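Local atomic coordinates of dienelactone hydrolase (Anabaena variabilis, PDB entry 2O2G), a protein that probably acts as a hydrolase of the alpha/beta-hydrolase superfamily, although its natural substrate is not established. Residues L68-E77 with L94-L105; G146-P157 with V174-L185. All coordinates share one frame; numbering follows the deposited sequence. Where two conformers were deposited one is given.

Contact 1. Residues L68-E77 with L94-L105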
# COMPACT_ATOMS: atom_id res chain seq x y z
N LEU A 68 0.86 2.53 -8.88
CA LEU A 68 2.32 2.36 -8.90
C LEU A 68 2.67 1.18 -8.00
O LEU A 68 2.50 1.24 -6.80
CB LEU A 68 3.06 3.60 -8.44
CG LEU A 68 4.60 3.46 -8.37
CD1 LEU A 68 5.16 3.06 -9.75
CD2 LEU A 68 5.21 4.75 -7.83
N LEU A 69 3.06 0.08 -8.64
CA LEU A 69 3.52 -1.12 -7.97
C LEU A 69 5.03 -0.96 -7.99
O LEU A 69 5.61 -0.86 -9.05
CB LEU A 69 3.08 -2.34 -8.76
CG LEU A 69 1.57 -2.61 -8.66
CD1 LEU A 69 1.09 -3.34 -9.88
CD2 LEU A 69 1.27 -3.36 -7.41
N ILE A 70 5.62 -0.93 -6.81
CA ILE A 70 7.05 -0.70 -6.65
C ILE A 70 7.81 -1.74 -5.84
O ILE A 70 7.24 -2.41 -4.98
CB ILE A 70 7.20 0.70 -6.01
CG1 ILE A 70 8.55 1.31 -6.32
CG2 ILE A 70 6.84 0.72 -4.51
CD1 ILE A 70 8.56 2.76 -6.12
N ASP A 71 9.09 -1.91 -6.12
CA ASP A 71 9.93 -2.71 -5.28
C ASP A 71 10.45 -1.72 -4.24
O ASP A 71 11.07 -0.71 -4.58
CB ASP A 71 11.11 -3.31 -6.06
CG ASP A 71 10.70 -4.46 -6.98
OD1 ASP A 71 9.68 -5.12 -6.71
OD2 ASP A 71 11.44 -4.69 -7.94
N LEU A 72 10.21 -1.99 -2.97
CA LEU A 72 10.73 -1.13 -1.93
C LEU A 72 12.22 -1.30 -1.73
O LEU A 72 12.88 -0.41 -1.17
CB LEU A 72 9.96 -1.33 -0.62
CG LEU A 72 8.53 -0.77 -0.75
CD1 LEU A 72 7.75 -1.06 0.52
CD2 LEU A 72 8.50 0.71 -1.03
N LEU A 73 12.76 -2.43 -2.16
CA LEU A 73 14.20 -2.63 -2.07
C LEU A 73 14.79 -2.59 -3.48
O LEU A 73 14.09 -2.87 -4.47
CB LEU A 73 14.54 -3.95 -1.42
CG LEU A 73 13.95 -4.22 -0.04
CD1 LEU A 73 14.38 -5.60 0.43
CD2 LEU A 73 14.38 -3.17 0.94
N THR A 74 16.08 -2.24 -3.56
CA THR A 74 16.76 -2.26 -4.84
C THR A 74 16.97 -3.70 -5.22
O THR A 74 16.89 -4.61 -4.40
CB THR A 74 18.17 -1.59 -4.85
OG1 THR A 74 19.04 -2.32 -4.00
CG2 THR A 74 18.08 -0.14 -4.42
N GLN A 75 17.24 -3.91 -6.50
CA GLN A 75 17.54 -5.22 -7.03
C GLN A 75 18.72 -5.88 -6.24
O GLN A 75 18.68 -7.06 -5.86
CB GLN A 75 17.92 -4.99 -8.49
CG GLN A 75 18.37 -6.18 -9.26
CD GLN A 75 18.72 -5.79 -10.69
OE1 GLN A 75 17.94 -5.12 -11.39
NE2 GLN A 75 19.91 -6.17 -11.12
N GLU A 76 19.74 -5.08 -5.98
CA GLU A 76 20.94 -5.51 -5.25
C GLU A 76 20.56 -5.93 -3.81
O GLU A 76 20.90 -7.03 -3.35
CB GLU A 76 22.00 -4.39 -5.27
CG GLU A 76 22.53 -4.03 -6.71
CD GLU A 76 21.52 -3.31 -7.65
OE1 GLU A 76 20.65 -2.49 -7.19
OE2 GLU A 76 21.60 -3.56 -8.88
N GLU A 77 19.85 -5.06 -3.13
CA GLU A 77 19.34 -5.36 -1.80
C GLU A 77 18.49 -6.64 -1.77
O GLU A 77 18.59 -7.41 -0.84
CB GLU A 77 18.48 -4.21 -1.32
CG GLU A 77 19.26 -3.04 -0.80
CD GLU A 77 18.41 -1.78 -0.56
OE1 GLU A 77 17.20 -1.75 -0.88
OE2 GLU A 77 18.98 -0.81 -0.03
N LEU A 94 11.53 0.64 5.11
CA LEU A 94 10.48 0.44 4.11
C LEU A 94 9.62 1.68 4.04
O LEU A 94 9.25 2.12 2.96
CB LEU A 94 9.64 -0.81 4.42
CG LEU A 94 10.39 -2.15 4.45
CD1 LEU A 94 9.43 -3.19 5.02
CD2 LEU A 94 10.92 -2.54 3.05
N ALA A 95 9.34 2.29 5.19
CA ALA A 95 8.52 3.51 5.18
C ALA A 95 9.24 4.66 4.52
O ALA A 95 8.62 5.51 3.83
CB ALA A 95 8.09 3.90 6.58
N SER A 96 10.55 4.72 4.71
CA SER A 96 11.30 5.80 4.10
C SER A 96 11.27 5.61 2.59
O SER A 96 11.23 6.57 1.85
CB SER A 96 12.76 5.87 4.57
OG SER A 96 13.53 4.82 3.96
N ARG A 97 11.32 4.38 2.14
CA ARG A 97 11.28 4.11 0.70
C ARG A 97 9.96 4.51 0.11
O ARG A 97 9.89 5.09 -0.96
CB ARG A 97 11.60 2.62 0.41
CG ARG A 97 13.01 2.23 0.84
CD ARG A 97 13.99 2.88 -0.12
NE ARG A 97 15.35 2.72 0.26
CZ ARG A 97 16.05 1.60 0.11
NH1 ARG A 97 15.51 0.54 -0.44
NH2 ARG A 97 17.30 1.58 0.52
N LEU A 98 8.89 4.24 0.84
CA LEU A 98 7.53 4.62 0.41
C LEU A 98 7.38 6.17 0.40
O LEU A 98 6.82 6.73 -0.54
CB LEU A 98 6.53 3.98 1.34
CG LEU A 98 5.09 3.80 0.88
CD1 LEU A 98 5.04 3.11 -0.49
CD2 LEU A 98 4.40 2.96 1.93
N VAL A 99 7.94 6.83 1.41
CA VAL A 99 7.94 8.31 1.47
C VAL A 99 8.67 8.83 0.21
O VAL A 99 8.20 9.78 -0.40
CB VAL A 99 8.62 8.85 2.76
CG1 VAL A 99 8.89 10.35 2.70
CG2 VAL A 99 7.78 8.51 3.99
N GLY A 100 9.82 8.22 -0.10
CA GLY A 100 10.63 8.56 -1.30
C GLY A 100 9.84 8.40 -2.60
O GLY A 100 9.84 9.31 -3.45
N ALA A 101 9.16 7.28 -2.75
CA ALA A 101 8.28 7.06 -3.91
C ALA A 101 7.11 8.05 -4.00
O ALA A 101 6.68 8.42 -5.09
CB ALA A 101 7.74 5.63 -3.94
N THR A 102 6.59 8.46 -2.84
CA THR A 102 5.50 9.46 -2.77
C THR A 102 6.02 10.80 -3.32
O THR A 102 5.43 11.41 -4.20
CB THR A 102 4.97 9.58 -1.30
OG1 THR A 102 4.54 8.28 -0.82
CG2 THR A 102 3.78 10.54 -1.23
N ASP A 103 7.18 11.22 -2.83
CA ASP A 103 7.82 12.46 -3.30
C ASP A 103 8.10 12.42 -4.81
O ASP A 103 7.89 13.43 -5.52
CB ASP A 103 9.11 12.70 -2.50
CG ASP A 103 8.84 13.01 -1.03
OD1 ASP A 103 7.67 13.29 -0.67
OD2 ASP A 103 9.82 13.02 -0.23
N TRP A 104 8.49 11.26 -5.31
CA TRP A 104 8.75 11.09 -6.75
C TRP A 104 7.47 11.33 -7.54
O TRP A 104 7.47 12.10 -8.52
CB TRP A 104 9.29 9.71 -7.03
CG TRP A 104 9.67 9.46 -8.46
CD1 TRP A 104 10.85 9.70 -9.05
CD2 TRP A 104 8.85 8.81 -9.43
NE1 TRP A 104 10.81 9.28 -10.37
CE2 TRP A 104 9.59 8.70 -10.60
CE3 TRP A 104 7.57 8.26 -9.39
CZ2 TRP A 104 9.08 8.13 -11.76
CZ3 TRP A 104 7.05 7.67 -10.55
CH2 TRP A 104 7.80 7.62 -11.71
N LEU A 105 6.37 10.72 -7.08
CA LEU A 105 5.05 10.95 -7.68
C LEU A 105 4.65 12.43 -7.60
O LEU A 105 4.08 12.97 -8.53
CB LEU A 105 3.98 10.14 -6.95
CG LEU A 105 4.02 8.64 -7.19
CD1 LEU A 105 3.02 7.92 -6.30
CD2 LEU A 105 3.81 8.39 -8.68

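Contact 2. Residues G146-P157 with V174-L185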
# COMPACT_ATOMS: atom_id res chain seq x y z
N GLY A 146 -4.43 -7.12 5.82
CA GLY A 146 -3.84 -8.11 6.72
C GLY A 146 -2.53 -7.66 7.34
O GLY A 146 -1.59 -8.45 7.42
N GLY A 147 -2.46 -6.43 7.80
CA GLY A 147 -1.25 -5.91 8.39
C GLY A 147 -1.15 -6.02 9.91
O GLY A 147 -2.04 -6.56 10.57
N ARG A 148 -0.04 -5.53 10.43
CA ARG A 148 0.18 -5.41 11.89
C ARG A 148 0.47 -3.92 12.17
O ARG A 148 1.59 -3.56 12.52
CB ARG A 148 1.32 -6.31 12.41
CG ARG A 148 1.03 -7.80 12.36
CD ARG A 148 -0.12 -8.21 13.30
NE ARG A 148 0.13 -7.75 14.67
CZ ARG A 148 0.96 -8.33 15.52
NH1 ARG A 148 1.62 -9.42 15.17
NH2 ARG A 148 1.13 -7.83 16.73
N PRO A 149 -0.55 -3.06 11.99
CA PRO A 149 -0.48 -1.61 12.25
C PRO A 149 -0.19 -1.32 13.71
O PRO A 149 0.46 -0.35 14.05
CB PRO A 149 -1.90 -1.14 11.92
CG PRO A 149 -2.75 -2.35 12.11
CD PRO A 149 -1.91 -3.43 11.55
N ASP A 150 -0.67 -2.19 14.59
CA ASP A 150 -0.44 -2.03 16.02
C ASP A 150 1.04 -1.97 16.33
O ASP A 150 1.42 -1.47 17.39
CB ASP A 150 -1.04 -3.22 16.76
CG ASP A 150 -0.48 -4.52 16.26
OD1 ASP A 150 -0.69 -4.83 15.05
OD2 ASP A 150 0.21 -5.19 17.07
N LEU A 151 1.88 -2.48 15.43
CA LEU A 151 3.32 -2.45 15.64
C LEU A 151 4.00 -1.18 15.13
O LEU A 151 5.22 -1.15 15.00
CB LEU A 151 3.96 -3.71 15.05
CG LEU A 151 3.48 -5.05 15.63
CD1 LEU A 151 4.22 -6.17 14.91
CD2 LEU A 151 3.67 -5.13 17.14
N ALA A 152 3.22 -0.12 14.90
CA ALA A 152 3.72 1.20 14.48
C ALA A 152 2.97 2.22 15.35
O ALA A 152 2.36 3.15 14.83
CB ALA A 152 3.37 1.43 13.03
N PRO A 153 3.03 2.05 16.69
CA PRO A 153 2.16 2.84 17.55
C PRO A 153 2.43 4.31 17.63
O PRO A 153 1.50 5.07 17.93
CB PRO A 153 2.38 2.20 18.93
CG PRO A 153 3.77 1.71 18.88
CD PRO A 153 3.92 1.17 17.49
N SER A 154 3.67 4.74 17.39
CA SER A 154 3.97 6.19 17.42
C SER A 154 3.38 6.90 16.22
O SER A 154 2.96 8.04 16.31
CB SER A 154 5.48 6.42 17.52
OG SER A 154 6.13 5.74 16.46
N ALA A 155 3.35 6.21 15.08
CA ALA A 155 2.77 6.79 13.87
C ALA A 155 1.26 6.85 13.89
O ALA A 155 0.68 7.78 13.33
CB ALA A 155 3.19 5.99 12.64
N LEU A 156 0.61 5.86 14.51
CA LEU A 156 -0.84 5.74 14.38
C LEU A 156 -1.68 6.99 14.68
O LEU A 156 -2.45 7.42 13.80
CB LEU A 156 -1.38 4.55 15.19
CG LEU A 156 -1.04 3.16 14.66
CD1 LEU A 156 -1.60 2.12 15.65
CD2 LEU A 156 -1.55 2.93 13.24
N PRO A 157 -1.51 7.60 15.86
CA PRO A 157 -2.31 8.82 16.13
C PRO A 157 -1.97 10.07 15.28
O PRO A 157 -2.72 11.06 15.35
CB PRO A 157 -2.06 9.08 17.62
CG PRO A 157 -0.77 8.41 17.93
CD PRO A 157 -0.67 7.23 17.01
N VAL A 174 -4.15 -11.35 14.08
CA VAL A 174 -4.08 -10.08 13.40
C VAL A 174 -5.37 -9.26 13.58
O VAL A 174 -5.31 -8.05 13.53
CB VAL A 174 -3.75 -10.29 11.87
CG1 VAL A 174 -3.84 -9.03 11.10
CG2 VAL A 174 -2.35 -10.88 11.68
N ILE A 175 -6.51 -9.92 13.78
CA ILE A 175 -7.77 -9.18 13.95
C ILE A 175 -7.72 -8.32 15.22
O ILE A 175 -7.92 -7.12 15.16
CB ILE A 175 -9.01 -10.11 14.01
CG1 ILE A 175 -9.18 -10.91 12.71
CG2 ILE A 175 -10.30 -9.29 14.27
CD1 ILE A 175 -10.20 -12.06 12.83
N ALA A 176 -7.41 -8.93 16.35
CA ALA A 176 -7.36 -8.19 17.61
C ALA A 176 -6.35 -7.04 17.55
O ALA A 176 -6.58 -5.98 18.12
CB ALA A 176 -7.06 -9.10 18.76
N MSE A 177 -5.27 -7.23 16.80
CA MSE A 177 -4.24 -6.23 16.70
C MSE A 177 -4.68 -5.10 15.82
O MSE A 177 -4.31 -3.97 16.08
CB MSE A 177 -2.92 -6.86 16.28
CG MSE A 177 -2.31 -7.74 17.37
SE MSE A 177 -2.09 -6.80 19.19
CE MSE A 177 -0.16 -6.05 19.50
N ASN A 178 -5.49 -5.39 14.80
CA ASN A 178 -6.07 -4.33 13.97
C ASN A 178 -7.14 -3.56 14.78
O ASN A 178 -7.26 -2.35 14.67
CB ASN A 178 -6.64 -4.88 12.66
CG ASN A 178 -5.58 -5.01 11.57
OD1 ASN A 178 -5.52 -4.20 10.66
ND2 ASN A 178 -4.69 -5.97 11.72
N GLU A 179 -7.91 -4.28 15.59
CA GLU A 179 -8.89 -3.66 16.48
C GLU A 179 -8.18 -2.70 17.43
O GLU A 179 -8.65 -1.59 17.64
CB GLU A 179 -9.65 -4.72 17.27
CG GLU A 179 -10.60 -5.62 16.42
CD GLU A 179 -11.24 -6.72 17.27
OE1 GLU A 179 -10.69 -7.01 18.35
OE2 GLU A 179 -12.29 -7.28 16.87
N ASP A 180 -7.05 -3.12 17.99
CA ASP A 180 -6.24 -2.25 18.85
C ASP A 180 -5.76 -1.02 18.09
O ASP A 180 -5.89 0.10 18.57
CB ASP A 180 -5.02 -3.00 19.41
CG ASP A 180 -5.36 -4.04 20.49
OD1 ASP A 180 -6.56 -4.27 20.83
OD2 ASP A 180 -4.39 -4.64 21.01
N ALA A 181 -5.22 -1.21 16.89
CA ALA A 181 -4.72 -0.11 16.06
C ALA A 181 -5.80 0.92 15.69
O ALA A 181 -5.53 2.13 15.68
CB ALA A 181 -4.10 -0.66 14.77
N LEU A 182 -7.01 0.43 15.42
CA LEU A 182 -8.14 1.25 15.03
C LEU A 182 -8.46 2.27 16.09
O LEU A 182 -8.85 3.39 15.76
CB LEU A 182 -9.40 0.41 14.75
CG LEU A 182 -10.48 1.14 13.91
CD1 LEU A 182 -10.08 1.23 12.44
CD2 LEU A 182 -11.81 0.44 14.02
N GLU A 183 -8.32 1.88 17.35
CA GLU A 183 -8.54 2.79 18.47
C GLU A 183 -7.48 3.88 18.57
O GLU A 183 -7.76 4.97 19.09
CB GLU A 183 -8.59 2.01 19.79
CG GLU A 183 -9.74 1.01 19.91
CD GLU A 183 -11.12 1.64 19.71
OE1 GLU A 183 -11.63 2.26 20.67
OE2 GLU A 183 -11.71 1.48 18.60
N GLN A 184 -6.27 3.60 18.10
CA GLN A 184 -5.18 4.55 18.15
C GLN A 184 -5.29 5.59 17.02
O GLN A 184 -4.76 6.70 17.14
CB GLN A 184 -3.84 3.81 18.13
CG GLN A 184 -3.69 2.72 19.21
CD GLN A 184 -2.40 1.91 19.11
OE1 GLN A 184 -1.29 2.45 19.17
NE2 GLN A 184 -2.54 0.59 18.95
N LEU A 185 -5.96 5.21 15.92
CA LEU A 185 -6.17 6.14 14.81
C LEU A 185 -7.14 7.24 15.28
O LEU A 185 -8.08 6.98 16.04
CB LEU A 185 -6.72 5.42 13.56
CG LEU A 185 -5.77 4.42 12.91
CD1 LEU A 185 -6.47 3.51 11.91
CD2 LEU A 185 -4.61 5.17 12.27
O HOH W 1 -4.68 -4.51 8.17

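Contact 1. Residues L68-E77 with L94-L105
Glu77 OE1 is gripped by two donors. Arg97 NH1 reaches Glu77 OE1 across the contact at 2.9 Å on its syn lone pair, in a nearly straight bond, while the backbone N of Thr74 comes from above the carboxylate plane. Arg97 NH2 pairs with Glu77 OE2 at 3.0 Å, again on the syn side, completing an end-on, two-nitrogen salt bridge; the carboxylate and guanidinium planes lie only 4° apart. Arg97 NH1 also donates to Leu72 O at 2.9 Å, with that oxygen close to the guanidinium plane and the donor in the carbonyl plane. Three bonds thus fix the rotation of the guanidinium. The arginine chain gets there by bending at CG (chi2 -71°), which lays its methylenes along Leu72 O. Thr74 and Glu77 form a capping box at the start of helix 75-84: Glu77 N donates to Thr74 OG1 at 3.0 Å, and the return bond is that of Thr74 N to Glu77 OE1, so one carboxylate serves both the cap and Arg97. In the alpha/beta-hydrolase fold, this loop follows strand 66-70, and helix 91-107 packs over that strand at an angle of 143° between the short segments, their axes 11.1 Å apart. Apolar tips meet between them. Ile70 CD1 meets Ala101 CB at 3.7 Å, and Leu68 CD2 rests against Leu105 CD2 at 4.0 Å, Val15 and Val17 of strand 12-19 bordering the same layer. Further along, the Leu72 and Arg97 side chains run alongside each other in opposite senses, Leu72 CD2 lying 3.9 Å from Arg97 CB, while Leu72 CB and Leu73 CD2 both touch Leu94 CD2.

Contact 2. Residues G146-P157 with V174-L185
The loop 146-157 runs beside helix 174-184, nearest at Asp150 and Ala181 (CA to CA 4.7 Å) and at Pro157 and Leu185 (CA to CA 4.9 Å). Gly146 has a positive phi (56°), a backbone state glycine adopts easily, where the loop leaves strand 139-145. Asn178 ND2 donates to Gly147 O at 2.9 Å, from above the carbonyl plane, and to Val174 O one turn back in its own helix at 2.8 Å; both oxygens lie near the amide plane. A water joins Asn178 OD1 to Gly147 N. With an alanine in place of Asn178, Gly147 O would probably lose its amide donor and the water its side-chain acceptor, leaving the loop freer to shift. In this alpha/beta-hydrolase fold the loop connects strands 139-145 and 163-168, and Val174 touches residues of a probable Ser-His-Asp triad. Pro149 CG presses on Ala181 CB at 3.4 Å, a close carbon-carbon approach. With CG between its backbone N and carbonyl carbon (chi1 56°), Asp150 turns OD1 to Arg148 NE, a 3.1 Å bond on the syn lone pair. CG of Met177, a selenomethionine, lies close to Arg148 NH2. Leu156 CD1 lies against Ala181 CB at 3.8 Å, and Leu156 CD2 against Leu185 CD2 at 3.9 Å.

In the fold
Both contacts are mostly buried and belong to one alpha/beta-hydrolase fold, yet they share no element: their centres are 22 Å apart, their nearest atoms about 8 Å. Contact 1 sits nearer the middle of the chain and sets a strand and the loop after it against a helix; contact 2, several of whose touching residues are partly exposed, sets a long loop against a helix beside the edge strand 189-194. The chemistry follows the place. Contact 1 has a salt bridge between its two segments, next to an aliphatic layer, whereas the ion pair of contact 2 stays inside its loop, and one direct side-chain amide hydrogen bond joins the segments, with prolines, Ala181 and leucines packed along the rest.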